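Side-chain contacts in Kiaa0380 (Homo sapiens, PDB 1HTJ), which probably links heterotrimeric G protein signalling to Rho GTPases, as a guanine nucleotide exchange factor that carries an RGS-like domain: residues N154-L159 against R167-K172; R140-L145 against S149-N154. The protein carries 3 engineered substitutions. All coordinates share one frame; numbering follows the deposited sequence.

Interaction 1 of 2, residues N154-L159 against R167-K172; sequences NDLLDL and RQVAEK
Asp155 and Val169 bring the two backbones closest, their CA atoms 6.0 Å apart. Residues 154-158 keep helical backbone angles but only i to i+3 bonds link the segment, as from Leu157 N to Asn154 O, whereas 167-172 is regular helix. Within the all-helical RGS-like domain, the contact joins this helix-like turn to helix 163-182, into which it leads. Val169, whose CB points at the turn, is the apolar centre. With CG1 anti to the backbone N (chi1 174°), its two methyls divide the neighbours: CG1 lies 3.6 Å from Asp155 CB, and CG2 lies 3.5 Å from Leu159 CD2. Both methyls also rest against Asp155 O, CG2 at 3.4 Å. Leu156 and Val169 continue onto Ala42 of helix 41-54.

Beside this patch the extended chain of Lys172 crosses the Asp155 side chain at about a right angle. Its NZ makes a salt bridge to Asp155 OD1, modelled at a doubtfully short 2.4 Å. Gln173 NE2 bonds to Asp155 OD2 and to Val169 O. Replacing Asp155 by alanine removes the carboxylate, and the Lys172 ammonium would probably lose its mate and Gln173 one of its acceptors. The chemistry is consistent with a surface charge pair joining turn and helix next to the apolar packing.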
ATOM      1  N   ASN A 154       3.401   6.509 -18.477  1.00 44.59           N
ATOM      2  CA  ASN A 154       2.954   6.534 -19.858  1.00 46.35           C
ATOM      3  C   ASN A 154       1.576   5.911 -19.942  1.00 47.31           C
ATOM      4  O   ASN A 154       0.680   6.450 -20.587  1.00 47.49           O
ATOM      5  CB  ASN A 154       3.918   5.759 -20.751  1.00 46.84           C
ATOM      6  CG  ASN A 154       5.032   6.631 -21.271  1.00 47.78           C
ATOM      7  OD1 ASN A 154       5.187   7.777 -20.839  1.00 47.83           O
ATOM      8  ND2 ASN A 154       5.815   6.103 -22.205  1.00 48.45           N
ATOM      9  N   ASP A 155       1.408   4.778 -19.265  1.00 48.28           N
ATOM     10  CA  ASP A 155       0.142   4.068 -19.276  1.00 49.28           C
ATOM     11  C   ASP A 155      -0.996   4.923 -18.761  1.00 50.18           C
ATOM     12  O   ASP A 155      -2.145   4.659 -19.073  1.00 50.64           O
ATOM     13  CB  ASP A 155       0.247   2.796 -18.440  1.00 48.76           C
ATOM     14  CG  ASP A 155       1.462   1.967 -18.805  1.00 48.48           C
ATOM     15  OD1 ASP A 155       1.777   1.907 -20.012  1.00 47.17           O
ATOM     16  OD2 ASP A 155       2.091   1.377 -17.891  1.00 48.11           O
ATOM     17  N   LEU A 156      -0.680   5.947 -17.972  1.00 51.36           N
ATOM     18  CA  LEU A 156      -1.712   6.826 -17.429  1.00 52.25           C
ATOM     19  C   LEU A 156      -2.369   7.619 -18.547  1.00 53.54           C
ATOM     20  O   LEU A 156      -3.509   8.058 -18.415  1.00 53.31           O
ATOM     21  CB  LEU A 156      -1.122   7.796 -16.399  1.00 51.61           C
ATOM     22  CG  LEU A 156      -0.662   7.237 -15.050  1.00 51.13           C
ATOM     23  CD1 LEU A 156      -0.425   8.388 -14.099  1.00 51.10           C
ATOM     24  CD2 LEU A 156      -1.711   6.312 -14.474  1.00 51.00           C
ATOM     25  N   LEU A 157      -1.637   7.807 -19.642  1.00 55.12           N
ATOM     26  CA  LEU A 157      -2.152   8.544 -20.786  1.00 57.00           C
ATOM     27  C   LEU A 157      -3.317   7.769 -21.378  1.00 58.27           C
ATOM     28  O   LEU A 157      -4.260   8.355 -21.897  1.00 58.54           O
ATOM     29  CB  LEU A 157      -1.064   8.715 -21.844  1.00 57.16           C
ATOM     30  CG  LEU A 157       0.205   9.453 -21.403  1.00 57.60           C
ATOM     31  CD1 LEU A 157       1.226   9.411 -22.529  1.00 57.56           C
ATOM     32  CD2 LEU A 157      -0.124  10.899 -21.019  1.00 57.65           C
ATOM     33  N   ASP A 158      -3.242   6.445 -21.283  1.00 59.53           N
ATOM     34  CA  ASP A 158      -4.276   5.566 -21.803  1.00 60.80           C
ATOM     35  C   ASP A 158      -5.626   5.642 -21.093  1.00 61.52           C
ATOM     36  O   ASP A 158      -6.643   5.230 -21.646  1.00 61.94           O
ATOM     37  CB  ASP A 158      -3.774   4.125 -21.784  1.00 61.22           C
ATOM     38  CG  ASP A 158      -3.011   3.769 -23.036  1.00 62.04           C
ATOM     39  OD1 ASP A 158      -2.187   4.597 -23.478  1.00 62.49           O
ATOM     40  OD2 ASP A 158      -3.236   2.665 -23.576  1.00 62.48           O
ATOM     41  N   LEU A 159      -5.648   6.164 -19.875  1.00 62.21           N
ATOM     42  CA  LEU A 159      -6.904   6.260 -19.144  1.00 62.79           C
ATOM     43  C   LEU A 159      -7.905   7.154 -19.865  1.00 63.58           C
ATOM     44  O   LEU A 159      -7.576   8.264 -20.283  1.00 63.81           O
ATOM     45  CB  LEU A 159      -6.661   6.803 -17.737  1.00 62.31           C
ATOM     46  CG  LEU A 159      -5.837   5.933 -16.793  1.00 61.71           C
ATOM     47  CD1 LEU A 159      -5.721   6.646 -15.474  1.00 61.41           C
ATOM     48  CD2 LEU A 159      -6.489   4.575 -16.609  1.00 61.49           C
ATOM     49  N   ARG A 167      -8.762  -0.480 -15.089  1.00 55.32           N
ATOM     50  CA  ARG A 167      -8.401  -1.780 -14.557  1.00 54.29           C
ATOM     51  C   ARG A 167      -7.230  -2.309 -15.360  1.00 53.14           C
ATOM     52  O   ARG A 167      -6.315  -2.919 -14.817  1.00 52.85           O
ATOM     53  CB  ARG A 167      -9.583  -2.751 -14.637  1.00 54.63           C
ATOM     54  CG  ARG A 167      -9.165  -4.207 -14.660  1.00 55.69           C
ATOM     55  CD  ARG A 167     -10.090  -5.099 -13.841  1.00 57.02           C
ATOM     56  NE  ARG A 167      -9.762  -6.512 -14.054  1.00 58.09           N
ATOM     57  CZ  ARG A 167     -10.006  -7.484 -13.182  1.00 58.61           C
ATOM     58  NH1 ARG A 167     -10.591  -7.208 -12.023  1.00 58.88           N
ATOM     59  NH2 ARG A 167      -9.640  -8.730 -13.461  1.00 58.99           N
ATOM     60  N   GLN A 168      -7.261  -2.056 -16.659  1.00 51.90           N
ATOM     61  CA  GLN A 168      -6.202  -2.515 -17.539  1.00 51.38           C
ATOM     62  C   GLN A 168      -4.873  -1.812 -17.282  1.00 50.33           C
ATOM     63  O   GLN A 168      -3.822  -2.441 -17.325  1.00 50.07           O
ATOM     64  CB  GLN A 168      -6.625  -2.334 -18.995  1.00 51.87           C
ATOM     65  CG  GLN A 168      -7.703  -3.314 -19.421  1.00 53.10           C
ATOM     66  CD  GLN A 168      -8.183  -3.072 -20.837  1.00 54.02           C
ATOM     67  OE1 GLN A 168      -8.692  -1.988 -21.155  1.00 54.60           O
ATOM     68  NE2 GLN A 168      -8.025  -4.076 -21.701  1.00 53.48           N
ATOM     69  N   VAL A 169      -4.921  -0.511 -17.022  1.00 49.26           N
ATOM     70  CA  VAL A 169      -3.705   0.240 -16.752  1.00 48.68           C
ATOM     71  C   VAL A 169      -3.158  -0.168 -15.385  1.00 48.13           C
ATOM     72  O   VAL A 169      -1.955  -0.372 -15.229  1.00 47.67           O
ATOM     73  CB  VAL A 169      -3.960   1.764 -16.754  1.00 48.50           C
ATOM     74  CG1 VAL A 169      -2.696   2.504 -16.313  1.00 48.65           C
ATOM     75  CG2 VAL A 169      -4.381   2.223 -18.151  1.00 48.47           C
ATOM     76  N   ALA A 170      -4.053  -0.305 -14.410  1.00 47.34           N
ATOM     77  CA  ALA A 170      -3.652  -0.684 -13.061  1.00 47.06           C
ATOM     78  C   ALA A 170      -2.998  -2.052 -13.082  1.00 46.90           C
ATOM     79  O   ALA A 170      -2.000  -2.292 -12.408  1.00 47.12           O
ATOM     80  CB  ALA A 170      -4.850  -0.709 -12.145  1.00 46.65           C
ATOM     81  N   GLU A 171      -3.575  -2.944 -13.869  1.00 46.46           N
ATOM     82  CA  GLU A 171      -3.079  -4.299 -13.994  1.00 45.97           C
ATOM     83  C   GLU A 171      -1.638  -4.301 -14.502  1.00 44.70           C
ATOM     84  O   GLU A 171      -0.798  -5.046 -14.004  1.00 44.67           O
ATOM     85  CB  GLU A 171      -3.975  -5.068 -14.964  1.00 47.26           C
ATOM     86  CG  GLU A 171      -4.140  -6.537 -14.645  1.00 50.08           C
ATOM     87  CD  GLU A 171      -4.794  -7.288 -15.787  1.00 51.79           C
ATOM     88  OE1 GLU A 171      -5.866  -6.832 -16.265  1.00 52.45           O
ATOM     89  OE2 GLU A 171      -4.235  -8.331 -16.206  1.00 52.77           O
ATOM     90  N   LYS A 172      -1.363  -3.462 -15.494  1.00 43.47           N
ATOM     91  CA  LYS A 172      -0.029  -3.361 -16.077  1.00 42.47           C
ATOM     92  C   LYS A 172       0.991  -2.942 -15.018  1.00 41.03           C
ATOM     93  O   LYS A 172       2.156  -3.357 -15.055  1.00 40.68           O
ATOM     94  CB  LYS A 172      -0.038  -2.347 -17.229  1.00 43.84           C
ATOM     95  CG  LYS A 172       1.299  -2.216 -17.937  1.00 45.05           C
ATOM     96  CD  LYS A 172       1.216  -1.285 -19.150  1.00 46.78           C
ATOM     97  CE  LYS A 172       2.592  -1.148 -19.833  1.00 47.51           C
ATOM     98  NZ  LYS A 172       2.635  -0.138 -20.951  1.00 47.60           N
TER

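Interaction 2 of 2, residues R140-L145 against S149-N154; sequences RTKRTL and SLYGEN
Arg143, near the end of helix 118-144, reaches Glu153 by bending late in its side chain. From CB the chain runs to CG, anti to the carbonyl carbon, and CG already comes 3.4 Å from Glu153 OE2. CD lies 3.3 Å from the same oxygen. A turn at chi3 (77°) then brings the guanidinium edge against the carboxylate: NE donates to the syn lone pair of Glu153 OE2 at 2.6 Å, within the guanidinium plane and with an N-H...O angle of 156°. NH2 donates to OE1 at 3.0 Å, on the syn side but slightly out of the carboxylate plane. This is a side-on bidentate salt bridge, and the two planes are only 13° apart. It sits where the all-helical RGS-like domain leaves helix 118-144 for the connection to helix 163-182. At the tip, NH1 forms a salt bridge with Asp28 of helix 27-32, while Glu153 OE2 also bonds to Tyr139 OH, which probably helps to fix the rotation of both groups.

Alongside, Lys142 and Tyr151 meet more loosely. Lys142 CD is 4.2 Å from Tyr151 OH, obliquely to the ring, and a water bridges them, accepting from Lys142 NZ at 2.8 Å and standing 2.9 Å from Tyr151 OH. That hydroxyl is also bonded to Gln54 NE2 of helix 41-54.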
ATOM      1  N   ARG A 140       6.455  13.306  -6.346  1.00 37.87           N
ATOM      2  CA  ARG A 140       6.077  14.471  -7.146  1.00 39.01           C
ATOM      3  C   ARG A 140       7.337  15.142  -7.676  1.00 38.00           C
ATOM      4  O   ARG A 140       7.341  15.704  -8.760  1.00 38.40           O
ATOM      5  CB  ARG A 140       5.241  15.458  -6.321  1.00 41.25           C
ATOM      6  CG  ARG A 140       3.748  15.057  -6.236  1.00 45.02           C
ATOM      7  CD  ARG A 140       3.227  14.994  -4.793  1.00 47.90           C
ATOM      8  NE  ARG A 140       2.908  16.311  -4.245  1.00 51.12           N
ATOM      9  CZ  ARG A 140       1.982  17.114  -4.766  1.00 53.20           C
ATOM     10  NH1 ARG A 140       1.300  16.716  -5.840  1.00 54.08           N
ATOM     11  NH2 ARG A 140       1.738  18.311  -4.228  1.00 53.40           N
ATOM     12  N   THR A 141       8.414  15.072  -6.908  1.00 36.97           N
ATOM     13  CA  THR A 141       9.672  15.645  -7.342  1.00 36.11           C
ATOM     14  C   THR A 141      10.131  14.880  -8.586  1.00 35.90           C
ATOM     15  O   THR A 141      10.578  15.488  -9.550  1.00 35.53           O
ATOM     16  CB  THR A 141      10.736  15.542  -6.227  1.00 36.09           C
ATOM     17  OG1 THR A 141      10.349  16.377  -5.128  1.00 35.10           O
ATOM     18  CG2 THR A 141      12.107  15.963  -6.745  1.00 36.01           C
ATOM     19  N   LYS A 142      10.011  13.550  -8.560  1.00 35.75           N
ATOM     20  CA  LYS A 142      10.392  12.710  -9.709  1.00 35.91           C
ATOM     21  C   LYS A 142       9.588  13.132 -10.943  1.00 35.72           C
ATOM     22  O   LYS A 142      10.115  13.157 -12.059  1.00 34.85           O
ATOM     23  CB  LYS A 142      10.116  11.224  -9.428  1.00 35.93           C
ATOM     24  CG  LYS A 142      10.946  10.627  -8.305  1.00 36.98           C
ATOM     25  CD  LYS A 142      12.338  10.323  -8.783  1.00 37.90           C
ATOM     26  CE  LYS A 142      13.269   9.943  -7.648  1.00 38.44           C
ATOM     27  NZ  LYS A 142      14.603   9.515  -8.212  1.00 39.11           N
ATOM     28  N   ARG A 143       8.311  13.457 -10.737  1.00 35.73           N
ATOM     29  CA  ARG A 143       7.452  13.894 -11.839  1.00 36.58           C
ATOM     30  C   ARG A 143       7.977  15.241 -12.389  1.00 36.65           C
ATOM     31  O   ARG A 143       8.170  15.411 -13.601  1.00 36.26           O
ATOM     32  CB  ARG A 143       5.998  14.032 -11.367  1.00 36.79           C
ATOM     33  CG  ARG A 143       5.442  12.765 -10.714  1.00 39.05           C
ATOM     34  CD  ARG A 143       3.932  12.816 -10.453  1.00 39.85           C
ATOM     35  NE  ARG A 143       3.151  12.604 -11.670  1.00 41.22           N
ATOM     36  CZ  ARG A 143       2.234  13.453 -12.135  1.00 42.06           C
ATOM     37  NH1 ARG A 143       1.968  14.577 -11.484  1.00 42.50           N
ATOM     38  NH2 ARG A 143       1.611  13.204 -13.277  1.00 42.43           N
ATOM     39  N   THR A 144       8.206  16.193 -11.492  1.00 36.65           N
ATOM     40  CA  THR A 144       8.728  17.495 -11.874  1.00 36.82           C
ATOM     41  C   THR A 144      10.014  17.335 -12.688  1.00 36.86           C
ATOM     42  O   THR A 144      10.330  18.164 -13.553  1.00 36.92           O
ATOM     43  CB  THR A 144       9.034  18.337 -10.630  1.00 37.21           C
ATOM     44  OG1 THR A 144       7.808  18.612  -9.927  1.00 38.23           O
ATOM     45  CG2 THR A 144       9.698  19.643 -11.019  1.00 37.50           C
ATOM     46  N   LEU A 145      10.761  16.266 -12.413  1.00 36.67           N
ATOM     47  CA  LEU A 145      12.017  16.018 -13.116  1.00 35.63           C
ATOM     48  C   LEU A 145      11.840  15.209 -14.389  1.00 36.04           C
ATOM     49  O   LEU A 145      12.828  14.820 -15.022  1.00 36.70           O
ATOM     50  CB  LEU A 145      12.996  15.297 -12.197  1.00 35.65           C
ATOM     51  CG  LEU A 145      13.445  16.040 -10.935  1.00 35.27           C
ATOM     52  CD1 LEU A 145      14.283  15.133 -10.080  1.00 34.15           C
ATOM     53  CD2 LEU A 145      14.237  17.297 -11.313  1.00 36.02           C
ATOM     54  N   SER A 149       7.783   8.438 -16.486  1.00 34.01           N
ATOM     55  CA  SER A 149       7.737   7.327 -17.435  1.00 33.39           C
ATOM     56  C   SER A 149       8.493   6.108 -16.911  1.00 33.23           C
ATOM     57  O   SER A 149       8.200   4.982 -17.296  1.00 33.45           O
ATOM     58  CB  SER A 149       8.309   7.751 -18.788  1.00 33.16           C
ATOM     59  OG  SER A 149       9.725   7.781 -18.772  1.00 33.80           O
ATOM     60  N   LEU A 150       9.461   6.337 -16.030  1.00 33.07           N
ATOM     61  CA  LEU A 150      10.249   5.252 -15.439  1.00 33.42           C
ATOM     62  C   LEU A 150       9.400   4.413 -14.496  1.00 33.97           C
ATOM     63  O   LEU A 150       9.780   3.300 -14.125  1.00 34.13           O
ATOM     64  CB  LEU A 150      11.417   5.818 -14.628  1.00 32.49           C
ATOM     65  CG  LEU A 150      12.464   6.645 -15.370  1.00 32.68           C
ATOM     66  CD1 LEU A 150      13.607   6.999 -14.390  1.00 31.41           C
ATOM     67  CD2 LEU A 150      12.979   5.826 -16.592  1.00 31.48           C
ATOM     68  N   TYR A 151       8.259   4.962 -14.095  1.00 34.40           N
ATOM     69  CA  TYR A 151       7.382   4.277 -13.170  1.00 35.17           C
ATOM     70  C   TYR A 151       5.989   3.961 -13.676  1.00 35.93           C
ATOM     71  O   TYR A 151       5.085   3.760 -12.868  1.00 35.96           O
ATOM     72  CB  TYR A 151       7.280   5.092 -11.900  1.00 35.79           C
ATOM     73  CG  TYR A 151       8.632   5.427 -11.339  1.00 35.74           C
ATOM     74  CD1 TYR A 151       9.232   6.666 -11.592  1.00 36.08           C
ATOM     75  CD2 TYR A 151       9.322   4.499 -10.570  1.00 36.11           C
ATOM     76  CE1 TYR A 151      10.484   6.967 -11.082  1.00 36.17           C
ATOM     77  CE2 TYR A 151      10.567   4.784 -10.062  1.00 36.66           C
ATOM     78  CZ  TYR A 151      11.145   6.017 -10.318  1.00 36.98           C
ATOM     79  OH  TYR A 151      12.401   6.275  -9.804  1.00 39.39           O
ATOM     80  N   GLY A 152       5.818   3.927 -15.001  1.00 36.56           N
ATOM     81  CA  GLY A 152       4.532   3.608 -15.593  1.00 37.43           C
ATOM     82  C   GLY A 152       3.616   4.769 -15.972  1.00 38.87           C
ATOM     83  O   GLY A 152       2.488   4.545 -16.421  1.00 38.88           O
ATOM     84  N   GLU A 153       4.075   6.007 -15.826  1.00 39.99           N
ATOM     85  CA  GLU A 153       3.202   7.131 -16.135  1.00 41.70           C
ATOM     86  C   GLU A 153       2.738   7.215 -17.573  1.00 42.86           C
ATOM     87  O   GLU A 153       1.773   7.902 -17.867  1.00 43.23           O
ATOM     88  CB  GLU A 153       3.830   8.454 -15.690  1.00 41.69           C
ATOM     89  CG  GLU A 153       3.873   8.561 -14.179  1.00 42.62           C
ATOM     90  CD  GLU A 153       3.634   9.962 -13.672  1.00 42.81           C
ATOM     91  OE1 GLU A 153       2.986  10.738 -14.393  1.00 43.59           O
ATOM     92  OE2 GLU A 153       4.078  10.283 -12.550  1.00 43.06           O
ATOM     93  N   ASN A 154       3.401   6.509 -18.477  1.00 44.59           N
ATOM     94  CA  ASN A 154       2.954   6.534 -19.858  1.00 46.35           C
ATOM     95  C   ASN A 154       1.576   5.911 -19.942  1.00 47.31           C
ATOM     96  O   ASN A 154       0.680   6.450 -20.587  1.00 47.49           O
ATOM     97  CB  ASN A 154       3.918   5.759 -20.751  1.00 46.84           C
ATOM     98  CG  ASN A 154       5.032   6.631 -21.271  1.00 47.78           C
ATOM     99  OD1 ASN A 154       5.187   7.777 -20.839  1.00 47.83           O
ATOM    100  ND2 ASN A 154       5.815   6.103 -22.205  1.00 48.45           N
TER
HETATM  101  O   HOH W   1      14.498   8.062 -10.573  1.00 47.92           O

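Overall arrangement
Near the N terminus, helices 27-32 and 41-54 supply surfaces that both contacts later use. The chain then reaches helix 118-144, and interaction 2 closes first: three residues separate its segments, a tight return of the chain onto the helix end. Interaction 1 follows in series: seven residues on from the turn 154-159, four of them already in helix 163-182, that helix packs against the turn. The two neither nest nor cross; they share Asn154, where one segment passes into the next, and their centres lie 14 Å apart on the same side of the chain's centre. Together they join the connection between the two helices to each of them, with helices 27-32 and 41-54 packing alongside.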